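Solute binding protein MsmE (Bacillus subtilis subsp. subtilis str. 168, PDB 4R6H) binds melibiose, raffinose and stachyose as the solute-binding component of the MelEDC-MsmX ABC transporter that imports these sugars. Local coordinates at residues A31-S39 / Q319-I327; W114-L122 / P346-A354. All blocks are in the same frame, centred on the assembly; numbering follows the deposited sequence.

Contact 1 of 2, residues A31-S39 / Q319-I327; sequences AKKTLTIYS and QLKEAKDFI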
loop_
_atom_site.group_PDB
_atom_site.type_symbol
_atom_site.label_atom_id
_atom_site.label_comp_id
_atom_site.label_asym_id
_atom_site.label_seq_id
_atom_site.Cartn_x
_atom_site.Cartn_y
_atom_site.Cartn_z
ATOM N N ALA A 31 34.656 13.388 -15.713
ATOM C CA ALA A 31 34.981 14.049 -14.453
ATOM C C ALA A 31 33.900 13.834 -13.396
ATOM O O ALA A 31 34.042 14.309 -12.273
ATOM C CB ALA A 31 35.231 15.547 -14.643
ATOM N N LYS A 32 32.860 13.087 -13.744
ATOM C CA LYS A 32 31.808 12.758 -12.763
ATOM C C LYS A 32 31.747 11.249 -12.544
ATOM O O LYS A 32 32.049 10.470 -13.447
ATOM C CB LYS A 32 30.429 13.271 -13.218
ATOM C CG LYS A 32 30.335 14.772 -13.379
ATOM C CD LYS A 32 28.913 15.219 -13.651
ATOM C CE LYS A 32 28.851 16.724 -13.887
ATOM N NZ LYS A 32 27.472 17.181 -14.242
ATOM N N LYS A 33 31.344 10.848 -11.348
ATOM C CA LYS A 33 31.029 9.446 -11.059
ATOM C C LYS A 33 29.506 9.280 -11.075
ATOM O O LYS A 33 28.777 10.219 -10.770
ATOM C CB LYS A 33 31.610 9.058 -9.712
ATOM C CG LYS A 33 30.934 9.745 -8.542
ATOM C CD LYS A 33 31.938 10.154 -7.497
ATOM C CE LYS A 33 32.426 8.949 -6.724
ATOM N NZ LYS A 33 32.654 9.324 -5.309
ATOM N N THR A 34 29.056 8.082 -11.411
ATOM C CA THR A 34 27.634 7.819 -11.560
ATOM C C THR A 34 27.103 7.236 -10.260
ATOM O O THR A 34 27.667 6.284 -9.751
ATOM C CB THR A 34 27.385 6.814 -12.680
ATOM O OG1 THR A 34 27.697 7.438 -13.943
ATOM C CG2 THR A 34 25.934 6.383 -12.696
ATOM N N LEU A 35 25.996 7.782 -9.762
ATOM C CA LEU A 35 25.312 7.243 -8.561
ATOM C C LEU A 35 24.005 6.666 -9.105
ATOM O O LEU A 35 23.185 7.397 -9.673
ATOM C CB LEU A 35 25.041 8.374 -7.577
ATOM C CG LEU A 35 24.220 7.956 -6.323
ATOM C CD1 LEU A 35 25.045 7.090 -5.408
ATOM C CD2 LEU A 35 23.739 9.181 -5.572
ATOM N N THR A 36 23.862 5.336 -9.020
ATOM C CA THR A 36 22.725 4.678 -9.622
ATOM C C THR A 36 21.627 4.462 -8.593
ATOM O O THR A 36 21.883 3.974 -7.486
ATOM C CB THR A 36 23.104 3.331 -10.242
ATOM O OG1 THR A 36 23.770 2.523 -9.267
ATOM C CG2 THR A 36 24.034 3.532 -11.458
ATOM N N ILE A 37 20.421 4.856 -8.980
ATOM C CA ILE A 37 19.254 4.789 -8.081
ATOM C C ILE A 37 18.104 4.096 -8.808
ATOM O O ILE A 37 17.741 4.481 -9.941
ATOM C CB ILE A 37 18.761 6.186 -7.696
ATOM C CG1 ILE A 37 19.915 7.023 -7.167
ATOM C CG2 ILE A 37 17.584 6.100 -6.697
ATOM C CD1 ILE A 37 19.530 8.369 -6.593
ATOM N N TYR A 38 17.545 3.053 -8.188
ATOM C CA TYR A 38 16.361 2.373 -8.723
ATOM C C TYR A 38 15.142 2.762 -7.878
ATOM O O TYR A 38 15.243 2.824 -6.638
ATOM C CB TYR A 38 16.504 0.848 -8.636
ATOM C CG TYR A 38 17.095 0.112 -9.822
ATOM C CD1 TYR A 38 18.084 0.669 -10.610
ATOM C CD2 TYR A 38 16.660 -1.191 -10.094
ATOM C CE1 TYR A 38 18.616 -0.046 -11.696
ATOM C CE2 TYR A 38 17.163 -1.909 -11.166
ATOM C CZ TYR A 38 18.141 -1.343 -11.953
ATOM O OH TYR A 38 18.628 -2.096 -13.005
ATOM N N SER A 39 14.002 2.933 -8.550
ATOM C CA SER A 39 12.764 3.378 -7.950
ATOM C C SER A 39 11.557 2.651 -8.540
ATOM O O SER A 39 11.518 2.475 -9.779
ATOM C CB SER A 39 12.606 4.895 -8.121
ATOM O OG SER A 39 11.319 5.337 -7.646
ATOM N N GLN A 319 30.181 3.308 -3.812
ATOM C CA GLN A 319 29.767 4.684 -3.647
ATOM C C GLN A 319 28.794 4.855 -2.454
ATOM O O GLN A 319 27.957 5.762 -2.460
ATOM C CB GLN A 319 29.160 5.157 -4.967
ATOM C CG GLN A 319 30.211 5.824 -5.850
ATOM C CD GLN A 319 29.938 5.706 -7.330
ATOM O OE1 GLN A 319 30.782 6.063 -8.151
ATOM N NE2 GLN A 319 28.767 5.201 -7.684
ATOM N N LEU A 320 28.963 4.019 -1.442
ATOM C CA LEU A 320 28.106 4.038 -0.257
ATOM C C LEU A 320 28.064 5.425 0.369
ATOM O O LEU A 320 27.019 5.868 0.843
ATOM C CB LEU A 320 28.578 3.009 0.779
ATOM C CG LEU A 320 27.733 2.890 2.038
ATOM C CD1 LEU A 320 26.263 2.620 1.724
ATOM C CD2 LEU A 320 28.269 1.848 3.039
ATOM N N LYS A 321 29.207 6.101 0.419
ATOM C CA LYS A 321 29.267 7.417 1.064
ATOM C C LYS A 321 28.345 8.407 0.333
ATOM O O LYS A 321 27.555 9.127 0.988
ATOM C CB LYS A 321 30.745 7.903 1.141
ATOM C CG LYS A 321 31.131 9.175 0.399
ATOM C CD LYS A 321 30.916 10.411 1.253
ATOM C CE LYS A 321 31.376 11.658 0.511
ATOM N NZ LYS A 321 30.799 12.891 1.106
ATOM N N GLU A 322 28.405 8.399 -0.990
ATOM C CA GLU A 322 27.594 9.260 -1.833
ATOM C C GLU A 322 26.107 8.878 -1.736
ATOM O O GLU A 322 25.231 9.748 -1.780
ATOM C CB GLU A 322 28.026 9.183 -3.311
ATOM C CG GLU A 322 29.392 9.806 -3.662
ATOM C CD GLU A 322 30.638 9.095 -3.089
ATOM O OE1 GLU A 322 30.689 7.851 -2.861
ATOM O OE2 GLU A 322 31.641 9.814 -2.896
ATOM N N ALA A 323 25.865 7.587 -1.660
ATOM C CA ALA A 323 24.499 7.048 -1.470
ATOM C C ALA A 323 23.898 7.619 -0.181
ATOM O O ALA A 323 22.717 8.058 -0.177
ATOM C CB ALA A 323 24.525 5.551 -1.418
ATOM N N LYS A 324 24.654 7.563 0.911
ATOM C CA LYS A 324 24.214 8.167 2.174
ATOM C C LYS A 324 24.062 9.676 2.080
ATOM O O LYS A 324 23.085 10.235 2.645
ATOM C CB LYS A 324 25.138 7.787 3.324
ATOM C CG LYS A 324 25.032 6.330 3.697
ATOM C CD LYS A 324 25.914 6.003 4.898
ATOM C CE LYS A 324 25.788 4.552 5.279
ATOM N NZ LYS A 324 26.736 4.204 6.390
ATOM N N ASP A 325 24.973 10.360 1.365
ATOM C CA ASP A 325 24.847 11.802 1.183
ATOM C C ASP A 325 23.514 12.108 0.459
ATOM O O ASP A 325 22.827 13.091 0.784
ATOM C CB ASP A 325 25.982 12.399 0.331
ATOM C CG ASP A 325 27.326 12.463 1.041
ATOM O OD1 ASP A 325 27.411 12.410 2.275
ATOM O OD2 ASP A 325 28.315 12.562 0.275
ATOM N N PHE A 326 23.141 11.247 -0.499
ATOM C CA PHE A 326 21.921 11.480 -1.258
ATOM C C PHE A 326 20.679 11.273 -0.337
ATOM O O PHE A 326 19.699 12.038 -0.405
ATOM C CB PHE A 326 21.855 10.550 -2.485
ATOM C CG PHE A 326 20.725 10.878 -3.417
ATOM C CD1 PHE A 326 19.469 10.316 -3.257
ATOM C CD2 PHE A 326 20.901 11.772 -4.425
ATOM C CE1 PHE A 326 18.447 10.659 -4.092
ATOM C CE2 PHE A 326 19.871 12.118 -5.268
ATOM C CZ PHE A 326 18.630 11.576 -5.095
ATOM N N ILE A 327 20.706 10.214 0.477
ATOM C CA ILE A 327 19.617 9.982 1.425
ATOM C C ILE A 327 19.480 11.207 2.359
ATOM O O ILE A 327 18.366 11.706 2.600
ATOM C CB ILE A 327 19.842 8.686 2.215
ATOM C CG1 ILE A 327 19.648 7.462 1.312
ATOM C CG2 ILE A 327 18.898 8.639 3.404
ATOM C CD1 ILE A 327 20.033 6.145 1.953
#
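Ile37 puts its CD1 methyl over one face of the Phe326 ring, 3.7 Å from the ring centroid and only 17° off the normal, which makes this a CH-pi contact. The ring can receive it because Phe326 CG stands anti to the backbone N (chi1 -172°), carrying the ring off helix 320-331 to the strand. Leu35 fills the next place along strand 33-38 with both branches: CD2 lies 3.9 Å from Phe326 CB, while CD1 comes to 4.3 Å from Ala323 CB.

Polar groups take over toward the start of the strand. Lys33 and Gln319 run past each other in opposite directions, the lysine CE lying 3.6 Å from Gln319 OE1. Beyond this, Lys33 NZ reaches Glu322 OE2 at 2.7 Å, a salt bridge in which the ammonium sits above the carboxylate plane (85° out of it). Were Glu322 shortened to alanine, the Lys33 ammonium would probably lose this carboxylate mate and its bent chain would be freer to swing. Gln319, at the N-cap position, gives a weak hydrogen bond from NE2 to Thr34 O (2.6 Å), well off straight.

Strand 33-38 pairs in parallel with strand 64-69, and Phe57 meets Phe326 edge to face. Such packing of a helix against a parallel beta strand is characteristic of the alpha/beta lobes of periplasmic-type solute-binding proteins.

Contact 2 of 2, residues W114-L122 / P346-A354; sequences WTQDLDPNL and PSGLTNVKA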
loop_
_atom_site.group_PDB
_atom_site.type_symbol
_atom_site.label_atom_id
_atom_site.label_comp_id
_atom_site.label_asym_id
_atom_site.label_seq_id
_atom_site.Cartn_x
_atom_site.Cartn_y
_atom_site.Cartn_z
ATOM N N TRP A 114 18.811 11.655 10.208
ATOM C CA TRP A 114 17.352 11.688 9.984
ATOM C C TRP A 114 16.565 10.694 10.831
ATOM O O TRP A 114 15.378 10.883 11.080
ATOM C CB TRP A 114 17.007 11.474 8.486
ATOM C CG TRP A 114 17.337 10.080 7.963
ATOM C CD1 TRP A 114 18.468 9.704 7.306
ATOM C CD2 TRP A 114 16.553 8.904 8.114
ATOM N NE1 TRP A 114 18.427 8.382 7.021
ATOM C CE2 TRP A 114 17.262 7.846 7.495
ATOM C CE3 TRP A 114 15.299 8.615 8.698
ATOM C CZ2 TRP A 114 16.765 6.552 7.436
ATOM C CZ3 TRP A 114 14.796 7.346 8.609
ATOM C CH2 TRP A 114 15.532 6.306 7.998
ATOM N N THR A 115 17.231 9.634 11.312
ATOM C CA THR A 115 16.532 8.575 12.003
ATOM C C THR A 115 15.844 9.055 13.284
ATOM O O THR A 115 14.871 8.463 13.674
ATOM C CB THR A 115 17.461 7.369 12.297
ATOM O OG1 THR A 115 18.513 7.769 13.191
ATOM C CG2 THR A 115 18.055 6.824 11.001
ATOM N N GLN A 116 16.331 10.156 13.863
ATOM C CA GLN A 116 15.666 10.684 15.049
ATOM C C GLN A 116 14.227 11.085 14.757
ATOM O O GLN A 116 13.417 11.125 15.674
ATOM C CB GLN A 116 16.424 11.862 15.661
ATOM C CG GLN A 116 16.471 13.121 14.841
ATOM C CD GLN A 116 17.106 14.285 15.600
ATOM O OE1 GLN A 116 17.090 14.319 16.828
ATOM N NE2 GLN A 116 17.666 15.239 14.869
ATOM N N ASP A 117 13.906 11.361 13.496
ATOM C CA ASP A 117 12.560 11.764 13.143
ATOM C C ASP A 117 11.738 10.721 12.387
ATOM O O ASP A 117 10.670 11.047 11.840
ATOM C CB ASP A 117 12.609 13.062 12.349
ATOM C CG ASP A 117 13.074 14.241 13.188
ATOM O OD1 ASP A 117 12.669 14.349 14.368
ATOM O OD2 ASP A 117 13.845 15.050 12.652
ATOM N N LEU A 118 12.196 9.470 12.388
ATOM C CA LEU A 118 11.421 8.404 11.779
ATOM C C LEU A 118 10.017 8.314 12.404
ATOM O O LEU A 118 9.892 8.299 13.654
ATOM C CB LEU A 118 12.109 7.063 11.932
ATOM C CG LEU A 118 11.369 5.824 11.396
ATOM C CD1 LEU A 118 11.116 5.908 9.882
ATOM C CD2 LEU A 118 12.057 4.508 11.721
ATOM N N ASP A 119 8.957 8.290 11.592
ATOM C CA ASP A 119 7.600 8.132 12.126
ATOM C C ASP A 119 7.537 6.853 12.950
ATOM O O ASP A 119 7.839 5.793 12.443
ATOM C CB ASP A 119 6.565 8.142 10.978
ATOM C CG ASP A 119 5.102 8.170 11.469
ATOM O OD1 ASP A 119 4.789 7.513 12.477
ATOM O OD2 ASP A 119 4.288 8.853 10.811
ATOM N N PRO A 120 7.160 6.949 14.241
ATOM C CA PRO A 120 7.124 5.689 15.004
ATOM C C PRO A 120 6.165 4.599 14.481
ATOM O O PRO A 120 6.336 3.458 14.826
ATOM C CB PRO A 120 6.700 6.126 16.426
ATOM C CG PRO A 120 6.192 7.515 16.301
ATOM C CD PRO A 120 6.669 8.109 15.005
ATOM N N ASN A 121 5.187 4.958 13.656
ATOM C CA ASN A 121 4.361 3.949 12.994
ATOM C C ASN A 121 5.140 3.065 12.017
ATOM O O ASN A 121 4.668 1.985 11.637
ATOM C CB ASN A 121 3.195 4.605 12.270
ATOM C CG ASN A 121 2.055 4.950 13.197
ATOM O OD1 ASN A 121 1.827 4.285 14.224
ATOM N ND2 ASN A 121 1.345 5.980 12.849
ATOM N N LEU A 122 6.360 3.482 11.680
ATOM C CA LEU A 122 7.237 2.758 10.793
ATOM C C LEU A 122 8.345 1.974 11.512
ATOM O O LEU A 122 9.107 1.278 10.844
ATOM C CB LEU A 122 7.862 3.734 9.772
ATOM C CG LEU A 122 6.902 4.437 8.806
ATOM C CD1 LEU A 122 7.610 5.380 7.856
ATOM C CD2 LEU A 122 6.120 3.366 8.048
ATOM N N PRO A 346 1.910 10.988 3.039
ATOM C CA PRO A 346 2.751 11.623 4.054
ATOM C C PRO A 346 4.216 11.240 3.928
ATOM O O PRO A 346 4.548 10.148 3.453
ATOM C CB PRO A 346 2.221 11.055 5.376
ATOM C CG PRO A 346 0.893 10.499 5.051
ATOM C CD PRO A 346 0.903 10.088 3.616
ATOM N N SER A 347 5.074 12.128 4.387
ATOM C CA SER A 347 6.500 11.802 4.554
ATOM C C SER A 347 6.673 10.760 5.611
ATOM O O SER A 347 5.832 10.564 6.456
ATOM C CB SER A 347 7.259 13.072 4.941
ATOM O OG SER A 347 8.543 12.817 5.485
ATOM N N GLY A 348 7.821 10.081 5.561
ATOM C CA GLY A 348 8.208 9.146 6.601
ATOM C C GLY A 348 8.778 9.781 7.857
ATOM O O GLY A 348 9.031 9.040 8.798
ATOM N N LEU A 349 8.901 11.117 7.899
ATOM C CA LEU A 349 9.542 11.851 8.996
ATOM C C LEU A 349 8.540 12.700 9.724
ATOM O O LEU A 349 7.668 13.306 9.101
ATOM C CB LEU A 349 10.661 12.731 8.482
ATOM C CG LEU A 349 11.731 12.048 7.637
ATOM C CD1 LEU A 349 12.647 13.085 7.025
ATOM C CD2 LEU A 349 12.488 11.007 8.444
ATOM N N THR A 350 8.689 12.774 11.044
ATOM C CA THR A 350 7.723 13.491 11.879
ATOM C C THR A 350 7.892 15.003 11.773
ATOM O O THR A 350 6.959 15.748 12.121
ATOM C CB THR A 350 7.897 13.080 13.345
ATOM O OG1 THR A 350 9.243 13.364 13.750
ATOM C CG2 THR A 350 7.586 11.638 13.523
ATOM N N ASN A 351 9.040 15.483 11.309
ATOM C CA ASN A 351 9.320 16.923 11.247
ATOM C C ASN A 351 8.897 17.509 9.903
ATOM O O ASN A 351 9.285 18.619 9.576
ATOM C CB ASN A 351 10.814 17.224 11.492
ATOM C CG ASN A 351 11.745 16.570 10.464
ATOM O OD1 ASN A 351 11.492 15.450 10.035
ATOM N ND2 ASN A 351 12.841 17.231 10.112
ATOM N N VAL A 352 8.153 16.725 9.120
ATOM C CA VAL A 352 7.749 17.125 7.776
ATOM C C VAL A 352 6.262 16.961 7.653
ATOM O O VAL A 352 5.714 15.872 7.850
ATOM C CB VAL A 352 8.386 16.228 6.707
ATOM C CG1 VAL A 352 7.933 16.663 5.318
ATOM C CG2 VAL A 352 9.893 16.254 6.846
ATOM N N LYS A 353 5.571 18.038 7.326
ATOM C CA LYS A 353 4.144 17.952 7.215
ATOM C C LYS A 353 3.754 18.284 5.785
ATOM O O LYS A 353 3.490 19.427 5.417
ATOM C CB LYS A 353 3.440 18.853 8.242
ATOM C CG LYS A 353 3.545 18.334 9.681
ATOM C CD LYS A 353 2.610 17.139 9.864
ATOM C CE LYS A 353 2.439 16.723 11.316
ATOM N NZ LYS A 353 1.570 15.513 11.409
ATOM N N ALA A 354 3.704 17.244 4.958
ATOM C CA ALA A 354 3.355 17.358 3.553
ATOM C C ALA A 354 1.898 17.802 3.425
ATOM O O ALA A 354 1.030 17.248 4.092
ATOM C CB ALA A 354 3.524 16.038 2.825
#
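Trp114 and Leu349 meet at about a right angle, with the leucine CD2 methyl 3.7 Å from Trp114 CE3 in an oblique approach to the indole. One indole face carries Thr115 CG2, 3.6 Å above the plane and over its centre, and Tyr136 packs edge to face with the same tryptophan. A second pair of flat groups is the Asp117 carboxylate and the Asn351 amide, whose planes are 30° apart. Asp117 OD2 comes to 3.4 Å from Asn351 CG, yet the angle to ND2 is too poor for a hydrogen bond, so the pair is in packing contact. With CG between the backbone N and the carbonyl carbon, the torsion (chi1 60°) places the Asn351 amide beside Asp117.

The backbones themselves are joined by a single bridge, Leu118 with Leu349. Thr350 N donates to Asp117 O at 2.7 Å, in the carbonyl plane, and Asp119 N donates to Gly348 O at 2.9 Å, tilted 19° from the plane of the Gly348 carbonyl. Asp117 O also receives a CA-H...O contact from Leu349 CA. Leu122 CD1 packs 4.0 Å from Gly348 CA, and Thr350 CG2 lies 3.8 Å from Asp119 CA.

Each loop is shaped by local turns. Asp119 OD1 accepts from Asn121 N in an Asx turn, Ser347 OG accepts from Leu349 N in an ST turn, and a type I turn runs from Leu349 to Val352. Gln140 NE2 bonds both Asp119 OD2 and Ser347 O, a further tie between the loops. The chemistry implies that two segments lacking long regular elements are registered chiefly by two near-linear main-chain bonds, with Leu349 and Trp114 adding apolar packing on the buried side.

Contact 1 joins a strand to a helix, whereas contact 2 joins two loops, and their centres lie about 23 Å apart. They meet where Ile327, on the helix of 319-327, packs its CG2 3.7 Å from Trp114 NE1. Both are partly buried, but no touching residue of contact 1 is exposed and three of contact 2 are. The chemistry follows the elements joined: side chains dominate between strand and helix in contact 1, an apolar cluster flanked by a salt bridge; backbone bonds register the two loops of contact 2, whose exposed residues include Thr350 and Asn351. The segments alternate along the chain, so 114-122 falls between the two partners of contact 1.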